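Local coordinates for integron gene cassette protein HFX_CASS2 (Uncultured bacterium, PDB 3FXH) that is of unknown function, a small all-helical protein encoded on a mobile integron gene cassette and assembled as a pair of subunits, at residues V31-R36 / K75-A80; G99-T104 / L125-E130; D51-L56 / L118-I123. All blocks are in the same frame, centred on the assembly; numbering follows the deposited sequence.

Contact 1: V31-R36 / K75-A80; sequences VHEIIR and KLYYLA
Glu33, on helix 24-43, brings its CA to 7.0 Å from that of Leu76 in the irregular stretch 75-80, which lies between helices 62-69 and 88-102 of this all-helical fold. The contact is a helix-borne carboxylate gripping successive backbone N-H groups of a loop. CG of Glu33 stands anti to the backbone N (chi1 162°) and the chain runs on extended, which carries the carboxylate across to the loop. There OE2 accepts from Tyr77 N at 2.8 Å and OE1 from Tyr78 N at the same distance, both on the syn side; Leu79 N adds a weak bond to OE1. Arg36, one turn on, presses NH2 against the anti side of OE2 at 3.0 Å in a salt bridge, which probably offsets much of the carboxylate's charge. That same NH2 also reaches Lys75 O, which lies in the guanidinium plane, at 2.9 Å. A glutamine in place of Glu33 would probably lose the salt bridge with Arg36 and leave at least one of the loop N-H groups facing an amide nitrogen that cannot accept. Beside this polar grip the Leu79 side chain reaches Ile34, with Ile94 of helix 88-102 also touching both. The two side chains cross at about a right angle, and Leu79 CD1 is modelled a doubtfully tight 3.2 Å from Ile34 CG1.

Contact 2: G99-T104 / L125-E130; sequences GRHANT and LAILRE
The His101 ring takes the methyl of Ala126 over one face, CB standing 4.0 Å from the ring centroid and 29° off the normal, a CH-pi contact; at the ring's edge, in plane, lies CG of Glu130. Ile127 adds its CG1 obliquely, 3.9 Å from His101 CD2. The other flat pair meets edge to edge: the Arg100 guanidinium and the Glu130 carboxylate approach from opposite directions with planes only 6° apart. Two N-H groups point end-on at two oxygens, NH1 of Arg100 to OE2 of Glu130 at 2.9 Å and NH2 to OE1 at 2.8 Å, each received on a syn lone pair. Such a fork resists rotation of either group about its last bond. Arg100 gets there by a bend at chi3 (-78°), which turns the guanidinium toward helix 116-131. OE2 of Glu130 also lies 3.1 Å from His101 NE2. Inward of the salt bridge, Ile127 packs on Phe93 and Ala97. This is a surface helix-helix contact, a bidentate arginine-glutamate salt bridge set beside an apolar seam, joining helix 88-102 to helix 116-131 in the helical fold.

Contact 3: D51-L56 / L118-I123; sequences DQFHEL and LLAINI
Phe53 points its ring from helix 50-58 at helix 116-131, where Leu119, Ala120 and Ile123 receive it in a buried helix-helix packing of this all-helical fold. The local axes run 11.1 Å apart at an angle of 42°, a separation that the aromatic side chain spans; CA of Phe53 and CA of Ala120 are 8.0 Å apart. Because CG of Phe53 lies anti to the backbone N (chi1 172°), the ring reaches across to the facing helix. The Phe53 and Ile123 side chains come from opposite directions, and CD1 of Ile123 sits at the ring's edge, near its plane, 3.6 Å from CZ. Leu119 crosses the phenylalanine at about a right angle. Its CD2 and the CB of Ala120 both come obliquely from the same side of the ring plane, the one near CD2 and CE2 of Phe53, the other 3.7 Å from CE1. The small methyl of Ala120 allows the ring to lie close to the helix backbone, CE1 and CZ each coming 4.1 Å from Ala120 CA. Phe62 makes an edge-to-face pair with the same ring, and Phe98 and Ala102 of helix 88-102 also pack on it, so this phenylalanine joins several helices at once. His54, the next residue, leans in beside it and crosses Leu119 at about a right angle; its ND1 is held by a weak hydrogen bond to Ala102 O. On the outer flank of the packing, NE2 of His54 touches the same Leu119 methyl that meets Phe53, 3.9 Å from CD2.

Contacts 2 and 3 are neighbours, with centres about 10 Å apart, and share helix 116-131: His101 CB packs 3.6 Å from Ile123 CG2, and Ala102 CB lies 3.8 Å from Phe53 CE2. Contact 1 sits across the chain's centre from both, about 17 Å from contact 2 and 16 Å from contact 3, centre to centre. Helix 24-43 bridges the gap, Val31 CG1 meeting Leu128 CD2 at 3.6 Å. Along the chain contact 1 closes before contact 2 opens, whereas contact 3 crosses both. All three reach the second subunit: His32 and Ile35 pack on its Leu125, and Asn122 on Arg36 of that subunit. With the function unknown, no site can be assigned to any of them.

Contact 1: V31-R36 / K75-A80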
loop_
_atom_site.group_PDB
_atom_site.type_symbol
_atom_site.label_atom_id
_atom_site.label_comp_id
_atom_site.label_asym_id
_atom_site.label_seq_id
_atom_site.Cartn_x
_atom_site.Cartn_y
_atom_site.Cartn_z
ATOM N N VAL A 31 5.266 -9.332 -0.921
ATOM C CA VAL A 31 4.786 -8.198 -0.123
ATOM C C VAL A 31 3.868 -7.311 -0.955
ATOM O O VAL A 31 2.866 -6.806 -0.457
ATOM C CB VAL A 31 5.961 -7.362 0.503
ATOM C CG1 VAL A 31 5.434 -6.065 1.113
ATOM C CG2 VAL A 31 6.686 -8.170 1.564
ATOM N N HIS A 32 4.187 -7.134 -2.232
ATOM C CA HIS A 32 3.281 -6.410 -3.128
ATOM C C HIS A 32 1.948 -7.157 -3.199
ATOM O O HIS A 32 0.881 -6.548 -3.231
ATOM C CB HIS A 32 3.887 -6.255 -4.537
ATOM C CG HIS A 32 4.887 -5.143 -4.649
ATOM N ND1 HIS A 32 4.932 -4.286 -5.727
ATOM C CD2 HIS A 32 5.879 -4.750 -3.815
ATOM C CE1 HIS A 32 5.918 -3.423 -5.558
ATOM N NE2 HIS A 32 6.506 -3.679 -4.406
ATOM N N GLU A 33 2.020 -8.481 -3.202
ATOM C CA GLU A 33 0.826 -9.311 -3.196
ATOM C C GLU A 33 -0.004 -9.147 -1.922
ATOM O O GLU A 33 -1.237 -9.117 -1.965
ATOM C CB GLU A 33 1.200 -10.782 -3.389
ATOM C CG GLU A 33 0.112 -11.732 -2.975
ATOM C CD GLU A 33 0.312 -13.113 -3.557
ATOM O OE1 GLU A 33 0.721 -14.026 -2.816
ATOM O OE2 GLU A 33 0.065 -13.278 -4.766
ATOM N N ILE A 34 0.662 -9.075 -0.777
ATOM C CA ILE A 34 -0.073 -8.840 0.454
ATOM C C ILE A 34 -0.832 -7.526 0.379
ATOM O O ILE A 34 -2.010 -7.465 0.714
ATOM C CB ILE A 34 0.847 -8.812 1.679
ATOM C CG1 ILE A 34 1.410 -10.211 1.940
ATOM C CG2 ILE A 34 0.080 -8.318 2.904
ATOM C CD1 ILE A 34 2.630 -10.215 2.875
ATOM N N ILE A 35 -0.147 -6.466 -0.030
ATOM C CA ILE A 35 -0.799 -5.163 -0.128
ATOM C C ILE A 35 -2.021 -5.239 -1.041
ATOM O O ILE A 35 -3.106 -4.787 -0.675
ATOM C CB ILE A 35 0.177 -4.048 -0.579
ATOM C CG1 ILE A 35 1.275 -3.862 0.478
ATOM C CG2 ILE A 35 -0.601 -2.736 -0.841
ATOM C CD1 ILE A 35 2.330 -2.793 0.127
ATOM N N ARG A 36 -1.855 -5.842 -2.209
ATOM C CA ARG A 36 -2.977 -6.021 -3.145
ATOM C C ARG A 36 -4.171 -6.742 -2.508
ATOM O O ARG A 36 -5.300 -6.288 -2.614
ATOM C CB ARG A 36 -2.521 -6.784 -4.398
ATOM C CG ARG A 36 -3.648 -7.079 -5.396
ATOM C CD ARG A 36 -3.227 -8.111 -6.433
ATOM N NE ARG A 36 -3.217 -9.466 -5.877
ATOM C CZ ARG A 36 -2.180 -10.293 -5.947
ATOM N NH1 ARG A 36 -1.062 -9.902 -6.534
ATOM N NH2 ARG A 36 -2.261 -11.510 -5.432
ATOM N N LYS A 75 -6.481 -14.292 -3.005
ATOM C CA LYS A 75 -5.617 -14.842 -4.057
ATOM C C LYS A 75 -4.157 -14.639 -3.700
ATOM O O LYS A 75 -3.653 -13.515 -3.783
ATOM C CB LYS A 75 -5.888 -14.174 -5.407
ATOM C CG LYS A 75 -7.218 -14.533 -6.026
ATOM C CD LYS A 75 -7.280 -14.081 -7.475
ATOM C CE LYS A 75 -8.489 -14.671 -8.185
ATOM N NZ LYS A 75 -8.528 -14.254 -9.615
ATOM N N LEU A 76 -3.485 -15.724 -3.314
ATOM C CA LEU A 76 -2.098 -15.651 -2.874
ATOM C C LEU A 76 -1.185 -16.551 -3.693
ATOM O O LEU A 76 -0.960 -17.705 -3.338
ATOM C CB LEU A 76 -1.992 -16.023 -1.398
ATOM C CG LEU A 76 -2.721 -15.064 -0.454
ATOM C CD1 LEU A 76 -3.043 -15.740 0.868
ATOM C CD2 LEU A 76 -1.928 -13.780 -0.252
ATOM N N TYR A 77 -0.639 -16.020 -4.780
ATOM C CA TYR A 77 0.241 -16.819 -5.623
ATOM C C TYR A 77 1.574 -17.111 -4.940
ATOM O O TYR A 77 2.188 -18.149 -5.181
ATOM C CB TYR A 77 0.448 -16.152 -6.981
ATOM C CG TYR A 77 -0.830 -16.037 -7.774
ATOM C CD1 TYR A 77 -1.301 -17.106 -8.524
ATOM C CD2 TYR A 77 -1.583 -14.868 -7.756
ATOM C CE1 TYR A 77 -2.475 -17.013 -9.240
ATOM C CE2 TYR A 77 -2.761 -14.767 -8.475
ATOM C CZ TYR A 77 -3.199 -15.843 -9.214
ATOM O OH TYR A 77 -4.365 -15.750 -9.934
ATOM N N TYR A 78 2.016 -16.198 -4.083
ATOM C CA TYR A 78 3.270 -16.397 -3.365
ATOM C C TYR A 78 3.102 -17.015 -1.981
ATOM O O TYR A 78 3.918 -17.832 -1.562
ATOM C CB TYR A 78 4.037 -15.079 -3.244
ATOM C CG TYR A 78 4.564 -14.582 -4.564
ATOM C CD1 TYR A 78 3.796 -13.748 -5.365
ATOM C CD2 TYR A 78 5.826 -14.950 -5.016
ATOM C CE1 TYR A 78 4.266 -13.294 -6.580
ATOM C CE2 TYR A 78 6.306 -14.497 -6.233
ATOM C CZ TYR A 78 5.522 -13.670 -7.008
ATOM O OH TYR A 78 5.986 -13.205 -8.213
ATOM N N LEU A 79 2.046 -16.624 -1.268
ATOM C CA LEU A 79 1.967 -16.907 0.164
ATOM C C LEU A 79 1.036 -18.062 0.559
ATOM O O LEU A 79 0.925 -18.391 1.741
ATOM C CB LEU A 79 1.622 -15.635 0.937
ATOM C CG LEU A 79 2.705 -14.569 0.712
ATOM C CD1 LEU A 79 2.177 -13.179 0.956
ATOM C CD2 LEU A 79 3.936 -14.850 1.566
ATOM N N ALA A 80 0.386 -18.673 -0.428
ATOM C CA ALA A 80 -0.417 -19.871 -0.184
ATOM C C ALA A 80 0.488 -21.101 -0.161
ATOM O O ALA A 80 1.191 -21.372 -1.125
ATOM C CB ALA A 80 -1.493 -20.024 -1.256
#

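Contact 2: G99-T104 / L125-E130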
loop_
_atom_site.group_PDB
_atom_site.type_symbol
_atom_site.label_atom_id
_atom_site.label_comp_id
_atom_site.label_asym_id
_atom_site.label_seq_id
_atom_site.Cartn_x
_atom_site.Cartn_y
_atom_site.Cartn_z
ATOM N N GLY A 99 5.766 -9.288 12.968
ATOM C CA GLY A 99 5.945 -9.370 14.406
ATOM C C GLY A 99 6.866 -8.275 14.906
ATOM O O GLY A 99 6.548 -7.578 15.873
ATOM N N ARG A 100 8.001 -8.114 14.231
ATOM C CA ARG A 100 9.005 -7.121 14.618
ATOM C C ARG A 100 8.478 -5.694 14.526
ATOM O O ARG A 100 8.631 -4.899 15.454
ATOM C CB ARG A 100 10.260 -7.249 13.748
ATOM C CG ARG A 100 11.077 -8.503 14.013
ATOM C CD ARG A 100 12.400 -8.477 13.253
ATOM N NE ARG A 100 12.272 -8.819 11.833
ATOM C CZ ARG A 100 12.397 -7.947 10.837
ATOM N NH1 ARG A 100 12.630 -6.668 11.098
ATOM N NH2 ARG A 100 12.287 -8.354 9.578
ATOM N N HIS A 101 7.875 -5.365 13.389
ATOM C CA HIS A 101 7.395 -4.007 13.170
ATOM C C HIS A 101 6.179 -3.680 14.038
ATOM O O HIS A 101 6.094 -2.585 14.602
ATOM C CB HIS A 101 7.132 -3.750 11.681
ATOM C CG HIS A 101 8.377 -3.719 10.847
ATOM N ND1 HIS A 101 9.155 -2.588 10.710
ATOM C CD2 HIS A 101 8.982 -4.681 10.109
ATOM C CE1 HIS A 101 10.184 -2.856 9.924
ATOM N NE2 HIS A 101 10.101 -4.120 9.544
ATOM N N ALA A 102 5.255 -4.627 14.179
ATOM C CA ALA A 102 4.063 -4.369 14.987
ATOM C C ALA A 102 4.419 -4.263 16.473
ATOM O O ALA A 102 3.612 -3.800 17.278
ATOM C CB ALA A 102 3.007 -5.434 14.764
ATOM N N ASN A 103 5.623 -4.709 16.829
ATOM C CA ASN A 103 6.141 -4.539 18.190
ATOM C C ASN A 103 6.585 -3.105 18.492
ATOM O O ASN A 103 6.776 -2.751 19.645
ATOM C CB ASN A 103 7.315 -5.500 18.441
ATOM C CG ASN A 103 7.955 -5.314 19.815
ATOM O OD1 ASN A 103 7.396 -5.719 20.833
ATOM N ND2 ASN A 103 9.146 -4.719 19.841
ATOM N N THR A 104 6.755 -2.279 17.463
ATOM C CA THR A 104 7.309 -0.939 17.677
ATOM C C THR A 104 6.451 0.202 17.135
ATOM O O THR A 104 6.657 1.355 17.509
ATOM C CB THR A 104 8.729 -0.797 17.089
ATOM O OG1 THR A 104 8.666 -0.893 15.662
ATOM C CG2 THR A 104 9.652 -1.875 17.639
ATOM N N LEU A 125 5.201 -1.560 3.760
ATOM C CA LEU A 125 6.178 -0.641 3.173
ATOM C C LEU A 125 7.467 -0.630 3.971
ATOM O O LEU A 125 8.553 -0.516 3.414
ATOM C CB LEU A 125 5.611 0.788 3.053
ATOM C CG LEU A 125 4.229 0.920 2.407
ATOM C CD1 LEU A 125 3.682 2.335 2.584
ATOM C CD2 LEU A 125 4.275 0.562 0.945
ATOM N N ALA A 126 7.355 -0.742 5.286
ATOM C CA ALA A 126 8.547 -0.820 6.112
ATOM C C ALA A 126 9.320 -2.094 5.764
ATOM O O ALA A 126 10.533 -2.102 5.760
ATOM C CB ALA A 126 8.180 -0.797 7.585
ATOM N N ILE A 127 8.597 -3.163 5.445
ATOM C CA ILE A 127 9.222 -4.448 5.125
ATOM C C ILE A 127 9.926 -4.362 3.775
ATOM O O ILE A 127 11.032 -4.879 3.601
ATOM C CB ILE A 127 8.181 -5.597 5.153
ATOM C CG1 ILE A 127 7.655 -5.791 6.576
ATOM C CG2 ILE A 127 8.785 -6.923 4.661
ATOM C CD1 ILE A 127 6.519 -6.835 6.681
ATOM N N LEU A 128 9.295 -3.677 2.826
ATOM C CA LEU A 128 9.894 -3.466 1.518
ATOM C C LEU A 128 11.231 -2.739 1.636
ATOM O O LEU A 128 12.192 -3.078 0.959
ATOM C CB LEU A 128 8.948 -2.672 0.613
ATOM C CG LEU A 128 7.712 -3.425 0.121
ATOM C CD1 LEU A 128 6.846 -2.479 -0.695
ATOM C CD2 LEU A 128 8.142 -4.631 -0.705
ATOM N N ARG A 129 11.281 -1.724 2.486
ATOM C CA ARG A 129 12.535 -1.023 2.739
ATOM C C ARG A 129 13.600 -2.005 3.233
ATOM O O ARG A 129 14.761 -1.975 2.795
ATOM C CB ARG A 129 12.325 0.078 3.776
ATOM C CG ARG A 129 11.560 1.287 3.268
ATOM C CD ARG A 129 11.671 2.434 4.262
ATOM N NE ARG A 129 11.037 3.656 3.780
ATOM C CZ ARG A 129 11.541 4.438 2.828
ATOM N NH1 ARG A 129 12.683 4.116 2.236
ATOM N NH2 ARG A 129 10.897 5.540 2.461
ATOM N N GLU A 130 13.197 -2.875 4.154
ATOM C CA GLU A 130 14.104 -3.876 4.696
ATOM C C GLU A 130 14.636 -4.798 3.608
ATOM O O GLU A 130 15.826 -5.092 3.566
ATOM C CB GLU A 130 13.413 -4.696 5.784
ATOM C CG GLU A 130 13.221 -3.954 7.089
ATOM C CD GLU A 130 13.129 -4.897 8.262
ATOM O OE1 GLU A 130 13.043 -6.120 8.026
ATOM O OE2 GLU A 130 13.157 -4.422 9.415
#

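Contact 3: D51-L56 / L118-I123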
loop_
_atom_site.group_PDB
_atom_site.type_symbol
_atom_site.label_atom_id
_atom_site.label_comp_id
_atom_site.label_asym_id
_atom_site.label_seq_id
_atom_site.Cartn_x
_atom_site.Cartn_y
_atom_site.Cartn_z
ATOM N N ASP A 51 -6.121 -4.622 18.234
ATOM C CA ASP A 51 -5.740 -5.639 19.210
ATOM C C ASP A 51 -5.483 -6.987 18.537
ATOM O O ASP A 51 -4.492 -7.654 18.830
ATOM C CB ASP A 51 -6.770 -5.758 20.340
ATOM C CG ASP A 51 -6.456 -4.836 21.517
ATOM O OD1 ASP A 51 -5.790 -3.797 21.305
ATOM O OD2 ASP A 51 -6.867 -5.150 22.653
ATOM N N GLN A 52 -6.366 -7.382 17.626
ATOM C CA GLN A 52 -6.174 -8.643 16.925
ATOM C C GLN A 52 -4.959 -8.569 16.008
ATOM O O GLN A 52 -4.206 -9.535 15.896
ATOM C CB GLN A 52 -7.418 -9.035 16.128
ATOM C CG GLN A 52 -7.271 -10.362 15.424
ATOM C CD GLN A 52 -8.519 -10.775 14.682
ATOM O OE1 GLN A 52 -9.020 -10.040 13.825
ATOM N NE2 GLN A 52 -9.037 -11.956 15.008
ATOM N N PHE A 53 -4.760 -7.427 15.350
ATOM C CA PHE A 53 -3.623 -7.295 14.460
ATOM C C PHE A 53 -2.307 -7.449 15.229
ATOM O O PHE A 53 -1.412 -8.165 14.791
ATOM C CB PHE A 53 -3.624 -5.981 13.670
ATOM C CG PHE A 53 -2.345 -5.769 12.910
ATOM C CD1 PHE A 53 -2.111 -6.467 11.741
ATOM C CD2 PHE A 53 -1.341 -4.958 13.419
ATOM C CE1 PHE A 53 -0.909 -6.331 11.067
ATOM C CE2 PHE A 53 -0.142 -4.812 12.761
ATOM C CZ PHE A 53 0.080 -5.499 11.577
ATOM N N HIS A 54 -2.192 -6.788 16.381
ATOM C CA HIS A 54 -0.961 -6.872 17.163
ATOM C C HIS A 54 -0.728 -8.277 17.728
ATOM O O HIS A 54 0.412 -8.739 17.821
ATOM C CB HIS A 54 -0.929 -5.801 18.272
ATOM C CG HIS A 54 -0.594 -4.436 17.762
ATOM N ND1 HIS A 54 0.683 -4.078 17.378
ATOM C CD2 HIS A 54 -1.374 -3.353 17.529
ATOM C CE1 HIS A 54 0.674 -2.833 16.929
ATOM N NE2 HIS A 54 -0.561 -2.371 17.013
ATOM N N GLU A 55 -1.811 -8.955 18.091
ATOM C CA GLU A 55 -1.720 -10.318 18.612
ATOM C C GLU A 55 -1.229 -11.287 17.530
ATOM O O GLU A 55 -0.270 -12.033 17.732
ATOM C CB GLU A 55 -3.082 -10.758 19.162
ATOM C CG GLU A 55 -3.205 -12.236 19.488
ATOM C CD GLU A 55 -4.544 -12.580 20.130
ATOM O OE1 GLU A 55 -5.254 -11.644 20.558
ATOM O OE2 GLU A 55 -4.885 -13.783 20.207
ATOM N N LEU A 56 -1.886 -11.263 16.375
ATOM C CA LEU A 56 -1.498 -12.123 15.258
ATOM C C LEU A 56 -0.048 -11.900 14.815
ATOM O O LEU A 56 0.683 -12.850 14.554
ATOM C CB LEU A 56 -2.447 -11.915 14.078
ATOM C CG LEU A 56 -3.894 -12.319 14.383
ATOM C CD1 LEU A 56 -4.798 -11.976 13.216
ATOM C CD2 LEU A 56 -3.960 -13.803 14.701
ATOM N N LEU A 118 -5.136 -1.593 7.497
ATOM C CA LEU A 118 -4.430 -0.476 6.875
ATOM C C LEU A 118 -3.103 -0.233 7.579
ATOM O O LEU A 118 -2.161 0.287 6.980
ATOM C CB LEU A 118 -5.302 0.798 6.877
ATOM C CG LEU A 118 -6.666 0.599 6.204
ATOM C CD1 LEU A 118 -7.646 1.729 6.537
ATOM C CD2 LEU A 118 -6.460 0.466 4.678
ATOM N N LEU A 119 -3.022 -0.577 8.862
ATOM C CA LEU A 119 -1.729 -0.528 9.538
ATOM C C LEU A 119 -0.812 -1.574 8.912
ATOM O O LEU A 119 0.387 -1.352 8.726
ATOM C CB LEU A 119 -1.896 -0.796 11.035
ATOM C CG LEU A 119 -0.663 -1.008 11.924
ATOM C CD1 LEU A 119 0.321 0.145 11.838
ATOM C CD2 LEU A 119 -1.089 -1.224 13.371
ATOM N N ALA A 120 -1.390 -2.718 8.574
ATOM C CA ALA A 120 -0.616 -3.777 7.918
ATOM C C ALA A 120 -0.021 -3.301 6.596
ATOM O O ALA A 120 1.110 -3.674 6.247
ATOM C CB ALA A 120 -1.477 -5.009 7.706
ATOM N N ILE A 121 -0.759 -2.499 5.847
ATOM C CA ILE A 121 -0.226 -1.968 4.588
ATOM C C ILE A 121 0.985 -1.064 4.839
ATOM O O ILE A 121 2.003 -1.147 4.135
ATOM C CB ILE A 121 -1.306 -1.236 3.815
ATOM C CG1 ILE A 121 -2.329 -2.258 3.260
ATOM C CG2 ILE A 121 -0.716 -0.367 2.714
ATOM C CD1 ILE A 121 -3.531 -1.620 2.613
ATOM N N ASN A 122 0.890 -0.209 5.852
ATOM C CA ASN A 122 2.036 0.627 6.218
ATOM C C ASN A 122 3.254 -0.211 6.630
ATOM O O ASN A 122 4.379 0.094 6.239
ATOM C CB ASN A 122 1.648 1.622 7.316
ATOM C CG ASN A 122 0.878 2.809 6.767
ATOM O OD1 ASN A 122 1.459 3.699 6.167
ATOM N ND2 ASN A 122 -0.443 2.819 6.963
ATOM N N ILE A 123 3.021 -1.267 7.407
ATOM C CA ILE A 123 4.099 -2.155 7.820
ATOM C C ILE A 123 4.696 -2.855 6.589
ATOM O O ILE A 123 5.924 -2.994 6.485
ATOM C CB ILE A 123 3.642 -3.135 8.916
ATOM C CG1 ILE A 123 3.480 -2.372 10.242
ATOM C CG2 ILE A 123 4.681 -4.260 9.112
ATOM C CD1 ILE A 123 2.864 -3.172 11.377
#